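Core protein VP4 (Bluetongue virus, PDB 2JHP) caps the 5' ends of viral messenger RNA inside the core, combining several capping activities, including methyl transfer from S-adenosylmethionine, in one elongated chain. Local coordinates at residues 553-558 with 569-574; 524-529 with 562-567; 617-622 with 636-641; 469-474 with 517-522. One frame throughout, in Å; residues are numbered along the deposited sequence.

Interaction 1 (553-558 with 569-574); sequences GHLYVT and FWWFKM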
loop_
_atom_site.group_PDB
_atom_site.type_symbol
_atom_site.label_atom_id
_atom_site.label_comp_id
_atom_site.label_asym_id
_atom_site.label_seq_id
_atom_site.Cartn_x
_atom_site.Cartn_y
_atom_site.Cartn_z
ATOM N N GLY A 553 -35.667 1.840 -12.373
ATOM C CA GLY A 553 -35.693 1.933 -10.900
ATOM C C GLY A 553 -34.399 1.412 -10.297
ATOM O O GLY A 553 -33.911 1.925 -9.287
ATOM N N HIS A 554 -33.843 0.394 -10.947
ATOM C CA HIS A 554 -32.558 -0.188 -10.591
ATOM C C HIS A 554 -31.443 0.847 -10.635
ATOM O O HIS A 554 -30.596 0.876 -9.756
ATOM C CB HIS A 554 -32.249 -1.322 -11.559
ATOM C CG HIS A 554 -31.063 -2.140 -11.179
ATOM N ND1 HIS A 554 -29.780 -1.636 -11.184
ATOM C CD2 HIS A 554 -30.960 -3.437 -10.804
ATOM C CE1 HIS A 554 -28.940 -2.582 -10.804
ATOM N NE2 HIS A 554 -29.630 -3.684 -10.568
ATOM N N LEU A 555 -31.447 1.693 -11.662
ATOM C CA LEU A 555 -30.397 2.706 -11.827
ATOM C C LEU A 555 -30.565 3.870 -10.849
ATOM O O LEU A 555 -29.588 4.372 -10.282
ATOM C CB LEU A 555 -30.353 3.231 -13.273
ATOM C CG LEU A 555 -29.140 4.100 -13.638
ATOM C CD1 LEU A 555 -27.830 3.310 -13.629
ATOM C CD2 LEU A 555 -29.349 4.742 -14.996
ATOM N N TYR A 556 -31.818 4.295 -10.685
ATOM C CA TYR A 556 -32.163 5.418 -9.840
ATOM C C TYR A 556 -31.843 5.082 -8.386
ATOM O O TYR A 556 -31.307 5.920 -7.654
ATOM C CB TYR A 556 -33.637 5.787 -10.018
ATOM C CG TYR A 556 -34.148 6.785 -9.000
ATOM C CD1 TYR A 556 -34.101 8.161 -9.249
ATOM C CD2 TYR A 556 -34.664 6.350 -7.775
ATOM C CE1 TYR A 556 -34.563 9.075 -8.303
ATOM C CE2 TYR A 556 -35.120 7.247 -6.824
ATOM C CZ TYR A 556 -35.074 8.607 -7.086
ATOM O OH TYR A 556 -35.543 9.483 -6.126
ATOM N N VAL A 557 -32.149 3.851 -7.980
ATOM C CA VAL A 557 -31.886 3.425 -6.611
ATOM C C VAL A 557 -30.384 3.286 -6.346
ATOM O O VAL A 557 -29.889 3.824 -5.357
ATOM C CB VAL A 557 -32.690 2.160 -6.215
ATOM C CG1 VAL A 557 -32.165 1.564 -4.925
ATOM C CG2 VAL A 557 -34.185 2.504 -6.061
ATOM N N THR A 558 -29.670 2.605 -7.245
ATOM C CA THR A 558 -28.222 2.405 -7.107
ATOM C C THR A 558 -27.493 3.729 -6.909
ATOM O O THR A 558 -26.690 3.857 -5.984
ATOM C CB THR A 558 -27.591 1.650 -8.311
ATOM O OG1 THR A 558 -28.080 2.206 -9.535
ATOM C CG2 THR A 558 -27.924 0.163 -8.274
ATOM N N PHE A 569 -20.177 2.982 -17.593
ATOM C CA PHE A 569 -19.870 2.781 -19.012
ATOM C C PHE A 569 -20.035 1.323 -19.416
ATOM O O PHE A 569 -20.721 1.014 -20.373
ATOM C CB PHE A 569 -18.450 3.239 -19.331
ATOM C CG PHE A 569 -18.349 4.013 -20.597
ATOM C CD1 PHE A 569 -17.888 5.326 -20.595
ATOM C CD2 PHE A 569 -18.740 3.443 -21.792
ATOM C CE1 PHE A 569 -17.813 6.053 -21.776
ATOM C CE2 PHE A 569 -18.665 4.151 -22.953
ATOM C CZ PHE A 569 -18.197 5.461 -22.959
ATOM N N TRP A 570 -19.396 0.429 -18.669
ATOM C CA TRP A 570 -19.504 -1.010 -18.892
ATOM C C TRP A 570 -20.949 -1.495 -18.681
ATOM O O TRP A 570 -21.466 -2.296 -19.466
ATOM C CB TRP A 570 -18.512 -1.711 -17.962
ATOM C CG TRP A 570 -18.567 -3.188 -17.910
ATOM C CD1 TRP A 570 -19.276 -4.022 -18.727
ATOM C CD2 TRP A 570 -17.833 -4.027 -17.015
ATOM N NE1 TRP A 570 -19.045 -5.334 -18.377
ATOM C CE2 TRP A 570 -18.162 -5.362 -17.326
ATOM C CE3 TRP A 570 -16.920 -3.777 -15.972
ATOM C CZ2 TRP A 570 -17.625 -6.446 -16.632
ATOM C CZ3 TRP A 570 -16.391 -4.857 -15.276
ATOM C CH2 TRP A 570 -16.739 -6.174 -15.618
ATOM N N TRP A 571 -21.591 -0.983 -17.634
ATOM C CA TRP A 571 -22.983 -1.319 -17.327
ATOM C C TRP A 571 -23.935 -0.903 -18.460
ATOM O O TRP A 571 -24.700 -1.725 -18.948
ATOM C CB TRP A 571 -23.403 -0.713 -15.984
ATOM C CG TRP A 571 -24.567 -1.393 -15.359
ATOM C CD1 TRP A 571 -24.550 -2.550 -14.636
ATOM C CD2 TRP A 571 -25.928 -0.954 -15.385
ATOM N NE1 TRP A 571 -25.817 -2.862 -14.211
ATOM C CE2 TRP A 571 -26.684 -1.902 -14.664
ATOM C CE3 TRP A 571 -26.588 0.146 -15.963
ATOM C CZ2 TRP A 571 -28.066 -1.787 -14.504
ATOM C CZ3 TRP A 571 -27.959 0.262 -15.797
ATOM C CH2 TRP A 571 -28.682 -0.699 -15.078
ATOM N N PHE A 572 -23.861 0.354 -18.897
ATOM C CA PHE A 572 -24.639 0.802 -20.054
ATOM C C PHE A 572 -24.332 -0.055 -21.275
ATOM O O PHE A 572 -25.213 -0.299 -22.113
ATOM C CB PHE A 572 -24.382 2.279 -20.383
ATOM C CG PHE A 572 -24.974 3.249 -19.389
ATOM C CD1 PHE A 572 -26.222 3.021 -18.814
ATOM C CD2 PHE A 572 -24.293 4.415 -19.050
ATOM C CE1 PHE A 572 -26.767 3.925 -17.905
ATOM C CE2 PHE A 572 -24.834 5.323 -18.145
ATOM C CZ PHE A 572 -26.072 5.076 -17.573
ATOM N N LYS A 573 -23.090 -0.519 -21.391
ATOM C CA LYS A 573 -22.724 -1.347 -22.539
ATOM C C LYS A 573 -23.338 -2.739 -22.414
ATOM O O LYS A 573 -23.723 -3.336 -23.412
ATOM C CB LYS A 573 -21.208 -1.417 -22.731
ATOM C CG LYS A 573 -20.811 -1.759 -24.159
ATOM C CD LYS A 573 -19.301 -1.814 -24.383
ATOM C CE LYS A 573 -18.970 -2.425 -25.752
ATOM N NZ LYS A 573 -17.508 -2.726 -25.880
ATOM N N MET A 574 -23.460 -3.236 -21.186
ATOM C CA MET A 574 -23.997 -4.577 -20.959
ATOM C C MET A 574 -25.515 -4.607 -21.141
ATOM O O MET A 574 -26.074 -5.621 -21.559
ATOM C CB MET A 574 -23.542 -5.152 -19.594
ATOM C CG MET A 574 -24.407 -4.848 -18.391
ATOM S SD MET A 574 -25.874 -5.878 -18.274
ATOM C CE MET A 574 -25.232 -7.427 -18.855
#

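Interaction 2 (524-529 with 562-567); sequences RVESSV and GAYVTD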
loop_
_atom_site.group_PDB
_atom_site.type_symbol
_atom_site.label_atom_id
_atom_site.label_comp_id
_atom_site.label_asym_id
_atom_site.label_seq_id
_atom_site.Cartn_x
_atom_site.Cartn_y
_atom_site.Cartn_z
ATOM N N ARG A 524 -32.864 -4.203 -2.688
ATOM C CA ARG A 524 -34.303 -4.173 -2.387
ATOM C C ARG A 524 -34.618 -3.362 -1.133
ATOM O O ARG A 524 -35.521 -2.530 -1.125
ATOM C CB ARG A 524 -34.863 -5.585 -2.244
ATOM C CG ARG A 524 -34.833 -6.371 -3.536
ATOM C CD ARG A 524 -36.126 -7.147 -3.697
ATOM N NE ARG A 524 -36.446 -7.381 -5.106
ATOM C CZ ARG A 524 -37.449 -8.145 -5.529
ATOM N NH1 ARG A 524 -38.231 -8.767 -4.652
ATOM N NH2 ARG A 524 -37.672 -8.290 -6.831
ATOM N N VAL A 525 -33.849 -3.610 -0.082
ATOM C CA VAL A 525 -33.950 -2.840 1.157
ATOM C C VAL A 525 -33.673 -1.363 0.914
ATOM O O VAL A 525 -34.354 -0.494 1.450
ATOM C CB VAL A 525 -33.032 -3.420 2.253
ATOM C CG1 VAL A 525 -32.717 -2.380 3.302
ATOM C CG2 VAL A 525 -33.709 -4.640 2.879
ATOM N N GLU A 526 -32.697 -1.100 0.061
ATOM C CA GLU A 526 -32.303 0.263 -0.263
ATOM C C GLU A 526 -33.397 1.054 -1.001
ATOM O O GLU A 526 -33.486 2.279 -0.869
ATOM C CB GLU A 526 -30.994 0.242 -1.054
ATOM C CG GLU A 526 -29.763 0.013 -0.192
ATOM C CD GLU A 526 -29.374 1.242 0.634
ATOM O OE1 GLU A 526 -29.933 2.341 0.394
ATOM O OE2 GLU A 526 -28.506 1.103 1.523
ATOM N N SER A 527 -34.231 0.358 -1.761
ATOM C CA SER A 527 -35.305 1.024 -2.474
ATOM C C SER A 527 -36.392 1.422 -1.486
ATOM O O SER A 527 -37.013 2.479 -1.613
ATOM C CB SER A 527 -35.868 0.138 -3.598
ATOM O OG SER A 527 -36.490 -1.033 -3.088
ATOM N N SER A 528 -36.610 0.572 -0.492
ATOM C CA SER A 528 -37.613 0.841 0.521
ATOM C C SER A 528 -37.162 1.982 1.448
ATOM O O SER A 528 -37.926 2.906 1.728
ATOM C CB SER A 528 -37.961 -0.440 1.279
ATOM O OG SER A 528 -38.838 -1.251 0.511
ATOM N N VAL A 529 -35.899 1.932 1.857
ATOM C CA VAL A 529 -35.274 2.976 2.659
ATOM C C VAL A 529 -35.268 4.324 1.936
ATOM O O VAL A 529 -35.351 5.377 2.565
ATOM C CB VAL A 529 -33.842 2.561 3.086
ATOM C CG1 VAL A 529 -33.009 3.760 3.597
ATOM C CG2 VAL A 529 -33.907 1.443 4.130
ATOM N N GLY A 562 -26.444 5.913 -2.602
ATOM C CA GLY A 562 -25.080 6.216 -2.174
ATOM C C GLY A 562 -24.380 4.989 -1.608
ATOM O O GLY A 562 -23.315 5.094 -0.991
ATOM N N ALA A 563 -24.977 3.825 -1.837
ATOM C CA ALA A 563 -24.517 2.581 -1.259
ATOM C C ALA A 563 -23.616 1.752 -2.187
ATOM O O ALA A 563 -22.930 0.840 -1.723
ATOM C CB ALA A 563 -25.713 1.761 -0.803
ATOM N N TYR A 564 -23.616 2.060 -3.488
ATOM C CA TYR A 564 -22.854 1.263 -4.478
ATOM C C TYR A 564 -21.863 2.052 -5.321
ATOM O O TYR A 564 -22.057 3.243 -5.586
ATOM C CB TYR A 564 -23.790 0.464 -5.404
ATOM C CG TYR A 564 -24.853 -0.282 -4.632
ATOM C CD1 TYR A 564 -26.145 0.238 -4.510
ATOM C CD2 TYR A 564 -24.553 -1.479 -3.966
ATOM C CE1 TYR A 564 -27.106 -0.420 -3.778
ATOM C CE2 TYR A 564 -25.544 -2.151 -3.231
ATOM C CZ TYR A 564 -26.798 -1.609 -3.149
ATOM O OH TYR A 564 -27.738 -2.279 -2.428
ATOM N N VAL A 565 -20.795 1.363 -5.719
ATOM C CA VAL A 565 -19.873 1.855 -6.746
ATOM C C VAL A 565 -19.691 0.794 -7.817
ATOM O O VAL A 565 -19.027 -0.211 -7.588
ATOM C CB VAL A 565 -18.475 2.207 -6.172
ATOM C CG1 VAL A 565 -17.562 2.707 -7.286
ATOM C CG2 VAL A 565 -18.586 3.237 -5.049
ATOM N N THR A 566 -20.292 1.010 -8.978
ATOM C CA THR A 566 -20.048 0.145 -10.137
ATOM C C THR A 566 -19.789 0.985 -11.391
ATOM O O THR A 566 -19.931 2.209 -11.350
ATOM C CB THR A 566 -21.202 -0.855 -10.361
ATOM O OG1 THR A 566 -20.771 -1.895 -11.248
ATOM C CG2 THR A 566 -22.447 -0.149 -10.935
ATOM N N ASP A 567 -19.413 0.331 -12.493
ATOM C CA ASP A 567 -18.990 1.031 -13.719
ATOM C C ASP A 567 -20.160 1.305 -14.667
ATOM O O ASP A 567 -20.689 0.393 -15.305
ATOM C CB ASP A 567 -17.839 0.285 -14.421
ATOM C CG ASP A 567 -17.187 1.115 -15.537
ATOM O OD1 ASP A 567 -16.778 2.262 -15.275
ATOM O OD2 ASP A 567 -17.061 0.622 -16.679
#

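Interaction 3 (617-622 with 636-641); sequences AALREY and SWLELL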
loop_
_atom_site.group_PDB
_atom_site.type_symbol
_atom_site.label_atom_id
_atom_site.label_comp_id
_atom_site.label_asym_id
_atom_site.label_seq_id
_atom_site.Cartn_x
_atom_site.Cartn_y
_atom_site.Cartn_z
ATOM N N ALA A 617 -34.593 8.391 -18.320
ATOM C CA ALA A 617 -35.607 8.762 -17.325
ATOM C C ALA A 617 -35.044 8.679 -15.901
ATOM O O ALA A 617 -35.305 9.562 -15.073
ATOM C CB ALA A 617 -36.858 7.887 -17.463
ATOM N N ALA A 618 -34.268 7.630 -15.626
ATOM C CA ALA A 618 -33.636 7.471 -14.323
ATOM C C ALA A 618 -32.686 8.634 -14.051
ATOM O O ALA A 618 -32.760 9.256 -12.982
ATOM C CB ALA A 618 -32.902 6.130 -14.224
ATOM N N LEU A 619 -31.817 8.930 -15.025
ATOM C CA LEU A 619 -30.809 9.988 -14.891
ATOM C C LEU A 619 -31.445 11.361 -14.676
ATOM O O LEU A 619 -30.980 12.145 -13.846
ATOM C CB LEU A 619 -29.864 10.025 -16.107
ATOM C CG LEU A 619 -28.494 9.313 -16.160
ATOM C CD1 LEU A 619 -27.714 9.387 -14.839
ATOM C CD2 LEU A 619 -28.603 7.870 -16.634
ATOM N N ARG A 620 -32.508 11.641 -15.428
ATOM C CA ARG A 620 -33.249 12.897 -15.299
ATOM C C ARG A 620 -33.843 13.026 -13.908
ATOM O O ARG A 620 -33.760 14.087 -13.286
ATOM C CB ARG A 620 -34.364 12.989 -16.334
ATOM C CG ARG A 620 -33.918 13.464 -17.695
ATOM C CD ARG A 620 -35.127 13.909 -18.504
ATOM N NE ARG A 620 -34.879 13.807 -19.938
ATOM C CZ ARG A 620 -35.749 14.144 -20.886
ATOM N NH1 ARG A 620 -36.948 14.623 -20.568
ATOM N NH2 ARG A 620 -35.410 14.002 -22.162
ATOM N N GLU A 621 -34.433 11.932 -13.428
ATOM C CA GLU A 621 -35.036 11.893 -12.104
ATOM C C GLU A 621 -33.973 12.097 -11.040
ATOM O O GLU A 621 -34.235 12.708 -10.002
ATOM C CB GLU A 621 -35.770 10.570 -11.877
ATOM C CG GLU A 621 -36.850 10.643 -10.804
ATOM C CD GLU A 621 -37.875 11.732 -11.082
ATOM O OE1 GLU A 621 -38.652 11.596 -12.053
ATOM O OE2 GLU A 621 -37.894 12.729 -10.328
ATOM N N TYR A 622 -32.772 11.595 -11.313
ATOM C CA TYR A 622 -31.668 11.709 -10.371
ATOM C C TYR A 622 -31.148 13.146 -10.240
ATOM O O TYR A 622 -31.024 13.663 -9.124
ATOM C CB TYR A 622 -30.535 10.748 -10.739
ATOM C CG TYR A 622 -29.350 10.862 -9.811
ATOM C CD1 TYR A 622 -29.324 10.180 -8.591
ATOM C CD2 TYR A 622 -28.260 11.663 -10.143
ATOM C CE1 TYR A 622 -28.238 10.286 -7.726
ATOM C CE2 TYR A 622 -27.175 11.777 -9.291
ATOM C CZ TYR A 622 -27.170 11.083 -8.084
ATOM O OH TYR A 622 -26.094 11.201 -7.243
ATOM N N SER A 636 -23.700 14.384 -19.356
ATOM C CA SER A 636 -22.684 13.653 -20.105
ATOM C C SER A 636 -23.178 12.260 -20.506
ATOM O O SER A 636 -23.102 11.891 -21.682
ATOM C CB SER A 636 -21.375 13.569 -19.316
ATOM O OG SER A 636 -20.274 13.349 -20.180
ATOM N N TRP A 637 -23.698 11.503 -19.541
ATOM C CA TRP A 637 -24.260 10.182 -19.824
ATOM C C TRP A 637 -25.595 10.299 -20.559
ATOM O O TRP A 637 -25.935 9.441 -21.368
ATOM C CB TRP A 637 -24.445 9.363 -18.543
ATOM C CG TRP A 637 -23.185 9.061 -17.800
ATOM C CD1 TRP A 637 -22.762 9.646 -16.648
ATOM C CD2 TRP A 637 -22.193 8.087 -18.139
ATOM N NE1 TRP A 637 -21.562 9.119 -16.250
ATOM C CE2 TRP A 637 -21.190 8.154 -17.144
ATOM C CE3 TRP A 637 -22.050 7.169 -19.183
ATOM C CZ2 TRP A 637 -20.058 7.339 -17.164
ATOM C CZ3 TRP A 637 -20.925 6.354 -19.200
ATOM C CH2 TRP A 637 -19.943 6.447 -18.197
ATOM N N LEU A 638 -26.346 11.359 -20.259
ATOM C CA LEU A 638 -27.616 11.638 -20.930
ATOM C C LEU A 638 -27.392 11.862 -22.419
ATOM O O LEU A 638 -28.012 11.197 -23.245
ATOM C CB LEU A 638 -28.312 12.856 -20.317
ATOM C CG LEU A 638 -29.113 12.658 -19.032
ATOM C CD1 LEU A 638 -29.409 14.004 -18.398
ATOM C CD2 LEU A 638 -30.404 11.904 -19.310
ATOM N N GLU A 639 -26.486 12.783 -22.745
ATOM C CA GLU A 639 -26.091 13.065 -24.127
ATOM C C GLU A 639 -25.231 11.950 -24.746
ATOM O O GLU A 639 -24.827 12.044 -25.914
ATOM C CB GLU A 639 -25.383 14.421 -24.223
ATOM C CG GLU A 639 -26.281 15.617 -23.929
ATOM C CD GLU A 639 -25.680 16.935 -24.397
ATOM O OE1 GLU A 639 -25.686 17.206 -25.622
ATOM O OE2 GLU A 639 -25.211 17.707 -23.530
ATOM N N LEU A 640 -24.956 10.906 -23.963
ATOM C CA LEU A 640 -24.319 9.698 -24.481
ATOM C C LEU A 640 -25.341 8.622 -24.844
ATOM O O LEU A 640 -25.180 7.943 -25.853
ATOM C CB LEU A 640 -23.286 9.144 -23.497
ATOM C CG LEU A 640 -22.481 7.919 -23.956
ATOM C CD1 LEU A 640 -21.024 8.044 -23.542
ATOM C CD2 LEU A 640 -23.094 6.608 -23.443
ATOM N N LEU A 641 -26.376 8.454 -24.023
ATOM C CA LEU A 641 -27.405 7.452 -24.298
ATOM C C LEU A 641 -28.288 7.829 -25.490
ATOM O O LEU A 641 -28.660 6.966 -26.287
ATOM C CB LEU A 641 -28.265 7.177 -23.060
ATOM C CG LEU A 641 -27.873 6.104 -22.029
ATOM C CD1 LEU A 641 -27.267 4.871 -22.695
ATOM C CD2 LEU A 641 -26.931 6.647 -20.975
#

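Interaction 4 (469-474 with 517-522); sequences DGNGAI and LCRFIG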
loop_
_atom_site.group_PDB
_atom_site.type_symbol
_atom_site.label_atom_id
_atom_site.label_comp_id
_atom_site.label_asym_id
_atom_site.label_seq_id
_atom_site.Cartn_x
_atom_site.Cartn_y
_atom_site.Cartn_z
ATOM N N ASP A 469 -15.988 -0.566 -6.939
ATOM C CA ASP A 469 -15.693 -0.624 -5.523
ATOM C C ASP A 469 -14.577 -1.634 -5.342
ATOM O O ASP A 469 -14.349 -2.459 -6.224
ATOM C CB ASP A 469 -16.930 -0.979 -4.688
ATOM C CG ASP A 469 -17.438 -2.385 -4.941
ATOM O OD1 ASP A 469 -16.644 -3.343 -4.821
ATOM O OD2 ASP A 469 -18.649 -2.545 -5.235
ATOM N N GLY A 470 -13.884 -1.560 -4.205
ATOM C CA GLY A 470 -12.719 -2.394 -3.936
ATOM C C GLY A 470 -12.910 -3.879 -4.174
ATOM O O GLY A 470 -12.036 -4.539 -4.747
ATOM N N ASN A 471 -14.040 -4.413 -3.725
ATOM C CA ASN A 471 -14.296 -5.833 -3.894
ATOM C C ASN A 471 -14.513 -6.185 -5.356
ATOM O O ASN A 471 -13.993 -7.191 -5.831
ATOM C CB ASN A 471 -15.486 -6.292 -3.057
ATOM C CG ASN A 471 -15.609 -7.826 -2.996
ATOM O OD1 ASN A 471 -16.703 -8.356 -2.965
ATOM N ND2 ASN A 471 -14.492 -8.512 -2.930
ATOM N N GLY A 472 -15.269 -5.338 -6.058
ATOM C CA GLY A 472 -15.462 -5.453 -7.498
ATOM C C GLY A 472 -14.132 -5.434 -8.224
ATOM O O GLY A 472 -13.878 -6.257 -9.108
ATOM N N ALA A 473 -13.275 -4.507 -7.814
ATOM C CA ALA A 473 -11.963 -4.315 -8.403
ATOM C C ALA A 473 -11.111 -5.561 -8.286
ATOM O O ALA A 473 -10.425 -5.931 -9.242
ATOM C CB ALA A 473 -11.272 -3.143 -7.759
ATOM N N ILE A 474 -11.162 -6.215 -7.130
ATOM C CA ILE A 474 -10.387 -7.428 -6.903
ATOM C C ILE A 474 -10.929 -8.588 -7.752
ATOM O O ILE A 474 -10.170 -9.307 -8.389
ATOM C CB ILE A 474 -10.341 -7.796 -5.405
ATOM C CG1 ILE A 474 -9.501 -6.770 -4.613
ATOM C CG2 ILE A 474 -9.858 -9.231 -5.200
ATOM C CD1 ILE A 474 -7.958 -6.945 -4.647
ATOM N N LEU A 517 -18.686 -6.484 -11.877
ATOM C CA LEU A 517 -19.579 -5.382 -12.190
ATOM C C LEU A 517 -20.856 -5.406 -11.319
ATOM O O LEU A 517 -21.229 -4.390 -10.734
ATOM C CB LEU A 517 -19.929 -5.429 -13.682
ATOM C CG LEU A 517 -20.843 -4.365 -14.289
ATOM C CD1 LEU A 517 -20.171 -2.998 -14.286
ATOM C CD2 LEU A 517 -21.284 -4.769 -15.708
ATOM N N CYS A 518 -21.492 -6.579 -11.230
ATOM C CA CYS A 518 -22.858 -6.710 -10.738
ATOM C C CYS A 518 -22.997 -7.606 -9.518
ATOM O O CYS A 518 -22.890 -8.830 -9.609
ATOM C CB CYS A 518 -23.779 -7.217 -11.853
ATOM S SG CYS A 518 -23.822 -6.149 -13.297
ATOM N N ARG A 519 -23.235 -6.971 -8.374
ATOM C CA ARG A 519 -23.580 -7.678 -7.148
ATOM C C ARG A 519 -24.885 -7.101 -6.599
ATOM O O ARG A 519 -25.890 -7.801 -6.545
ATOM C CB ARG A 519 -22.420 -7.629 -6.142
ATOM C CG ARG A 519 -21.235 -8.549 -6.545
ATOM C CD ARG A 519 -19.875 -8.039 -6.099
ATOM N NE ARG A 519 -19.395 -6.977 -6.982
ATOM C CZ ARG A 519 -19.147 -5.729 -6.602
ATOM N NH1 ARG A 519 -19.298 -5.367 -5.327
ATOM N NH2 ARG A 519 -18.730 -4.844 -7.499
ATOM N N PHE A 520 -24.861 -5.815 -6.243
ATOM C CA PHE A 520 -26.029 -5.026 -5.807
ATOM C C PHE A 520 -26.737 -5.621 -4.595
ATOM O O PHE A 520 -27.978 -5.641 -4.521
ATOM C CB PHE A 520 -27.014 -4.786 -6.958
ATOM C CG PHE A 520 -26.400 -4.131 -8.156
ATOM C CD1 PHE A 520 -26.387 -4.783 -9.384
ATOM C CD2 PHE A 520 -25.825 -2.860 -8.062
ATOM C CE1 PHE A 520 -25.823 -4.186 -10.497
ATOM C CE2 PHE A 520 -25.246 -2.257 -9.167
ATOM C CZ PHE A 520 -25.250 -2.923 -10.389
ATOM N N ILE A 521 -25.933 -6.101 -3.650
ATOM C CA ILE A 521 -26.438 -6.721 -2.433
ATOM C C ILE A 521 -27.163 -5.673 -1.587
ATOM O O ILE A 521 -26.617 -4.606 -1.289
ATOM C CB ILE A 521 -25.301 -7.412 -1.621
ATOM C CG1 ILE A 521 -24.604 -8.506 -2.454
ATOM C CG2 ILE A 521 -25.830 -7.951 -0.295
ATOM C CD1 ILE A 521 -25.509 -9.647 -2.924
ATOM N N GLY A 522 -28.405 -5.978 -1.234
ATOM C CA GLY A 522 -29.193 -5.088 -0.409
ATOM C C GLY A 522 -30.054 -4.106 -1.177
ATOM O O GLY A 522 -30.787 -3.311 -0.568
#

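Interaction 1 (553-558 with 569-574)
Leu-555 and Trp-571 face each other from two successive helices that form a helical hairpin, almost antiparallel, with segment axes at 170° and 13.5 Å apart. That spacing is wide, with the CA atoms of Leu-555 and Trp-571 10.1 Å from each other, and large side chains have to bridge it. Trp-571 does most of the bridging. With CG anti to the backbone N (chi1 -158°), its indole reaches across so that the far rim of the six-membered ring meets both His-554 and Leu-555. Trp-571 CZ3 lies 3.7 Å from Leu-555 CD1. Farther round, Trp-571 CZ2 lies 3.7 Å from ND1 of His-554. Imidazole and indole are nearly parallel (22°) but so far offset, centroids 5.5 Å apart, that little of one ring covers the other. Leu-555 uses its second methyl elsewhere: CD2 stands at the edge of the Phe-572 ring, near its plane, 4.0 Å from CE1. A branched leucine suits this place because its two methyls can serve two rings at once. His-554 also meets Phe-520 edge-to-face. No hydrogen bond crosses between the segments, so the contact rests on apolar and ring contacts, whose hold depends on close fit more than direction.

Interaction 2 (524-529 with 562-567)
Ala-563 and Tyr-564 meet Glu-526 just after Gly-562 has ended helix 551-561 with a positive phi, a backbone shape that glycine adopts easily. Ala-563 comes first: its CB points at the carboxylate and lies 3.7 Å from Glu-526 OE2, and its small methyl fits a buried position. The same methyl also sits 3.9 Å above one face of the neighbouring Tyr-564 ring, toward its rim. Tyr-564 follows, and the end of its side chain brings OH within 3.8 Å of Glu-526 CG. This touch is packing; the hydroxyl's hydrogen-bond partner is Ile-521 O, just ahead of helix 523-533. Glu-526 is bent at chi2 (-74°), which folds its carboxylate toward Ala-563 while CG is left beside the tyrosine, carboxylate and ring planes standing 76° apart. The acid is buried, and its OE2 lies close to OE2 of Glu-3, so its proton affinity is probably raised. Farther on, Val-565 and Thr-566 turn from Glu-526 toward strand 466-469 and helix 453-460. Asp-567 then N-caps helix 568-576 through Trp-570 N and forms a salt bridge with Arg-466. The segment is thus the connector between two helices, touching helix 523-533 at its start and reaching the edge strand at its end.

Interaction 3 (617-622 with 636-641)
No flat group lies between Leu-619 and Leu-638, the pair at the middle of this contact; the flat groups stand at its borders. The two leucines belong to a C-terminal helix-loop-helix unit, the successive helices 612-625 and 635-641 joined by a loop. Trp-637, beside Leu-638, starts out facing helix 612-625, but its indole swings off to meet the rings of Phe-569 and Phe-572 with planes inclined at about 70° and 60°, while its NE1 is bound to Leu-458 O. The guanidinium of Arg-620 is carried to the other border. The helices come close, the CA atoms of Leu-619 and Leu-638 being 7.0 Å apart. At this spacing the stem of Leu-619 does the touching: its CB lies 3.8 Å from CD2 of Leu-638 and 4.0 Å from CG of the same residue. Its methyl end is then available to Leu-555 and Phe-572 on helices 551-561 and 568-576. Leu-638 has CG anti to its carbonyl carbon (chi1 -81°), which directs the isobutyl group at the neighbouring helix. Both leucines are buried, as befits aliphatic side chains between helices. Arg-620 suits the exposed margin, where its methylenes can pack while the extended chain takes the charge outward. Its side chain crosses Leu-638 at about a right angle, with Arg-620 CG 4.2 Å from Leu-638 CD2.

Interaction 4 (469-474 with 517-522)
A buried salt bridge between Asp-469 and Arg-519 joins the start of helix 470-480, just after edge strand 466-469, to the loop that leads into helix 523-533. Arg-519 grips the carboxylate end-on, with both terminal nitrogens on one oxygen. Arg-519 NH1 gives the straighter bond, 2.9 Å to Asp-469 OD2 at 158°, and uses the syn lone pair. Arg-519 NH2 reaches Asp-469 OD2 at 3.2 Å, at 139° and from above the carboxylate plane. The two groups are nearly perpendicular, and OD2 lies at the guanidinium edge, in its plane. The other oxygen has a different task: OD1 accepts from Gly-472 N at 2.7 Å and 175°, which makes Asp-469 the N-cap of helix 470-480. Aspartate suits the place because one short carboxylate can both cap and pair, and the helix start, together with the arginine, probably favours its ionised form. Gly-472 presents its CA over one face of the guanidinium, 3.3 Å from NH2 of Arg-519; glycine, with no side chain, lets the guanidinium lie directly against the helix backbone. Bends at chi2 and chi3 bring the group here, and Ile-515 O and Ser-516 O hold its NE and NH2 from the loop itself. Strand 466-469, parallel to 433-437 with the antiparallel 499-503 between them, belongs to the 3-2-1-4-5-7-6 sheet of a class I methyltransferase (Rossmann-like) fold.

How the interactions relate
All four contacts are largely buried. Interaction 4, the only one of the four with a salt bridge across it, lies nearest the centre of the chain, while interaction 3 is the most peripheral and alone has an exposed residue among those that touch. Interactions 1 and 3 are apolar helix pairs that meet directly, Leu-555 CD2 coming 3.6 Å from Leu-619 CD2. Interaction 2 is intermediate, a buried carboxylate packed on a methyl and a tyrosine. It supplies the connector between the helices of interaction 1, where Val-557 packs on Ser-527, and is tied to the loop of interaction 4 through Thr-566 and Leu-517. Leu-517 also packs on Trp-570, joining interactions 1 and 4.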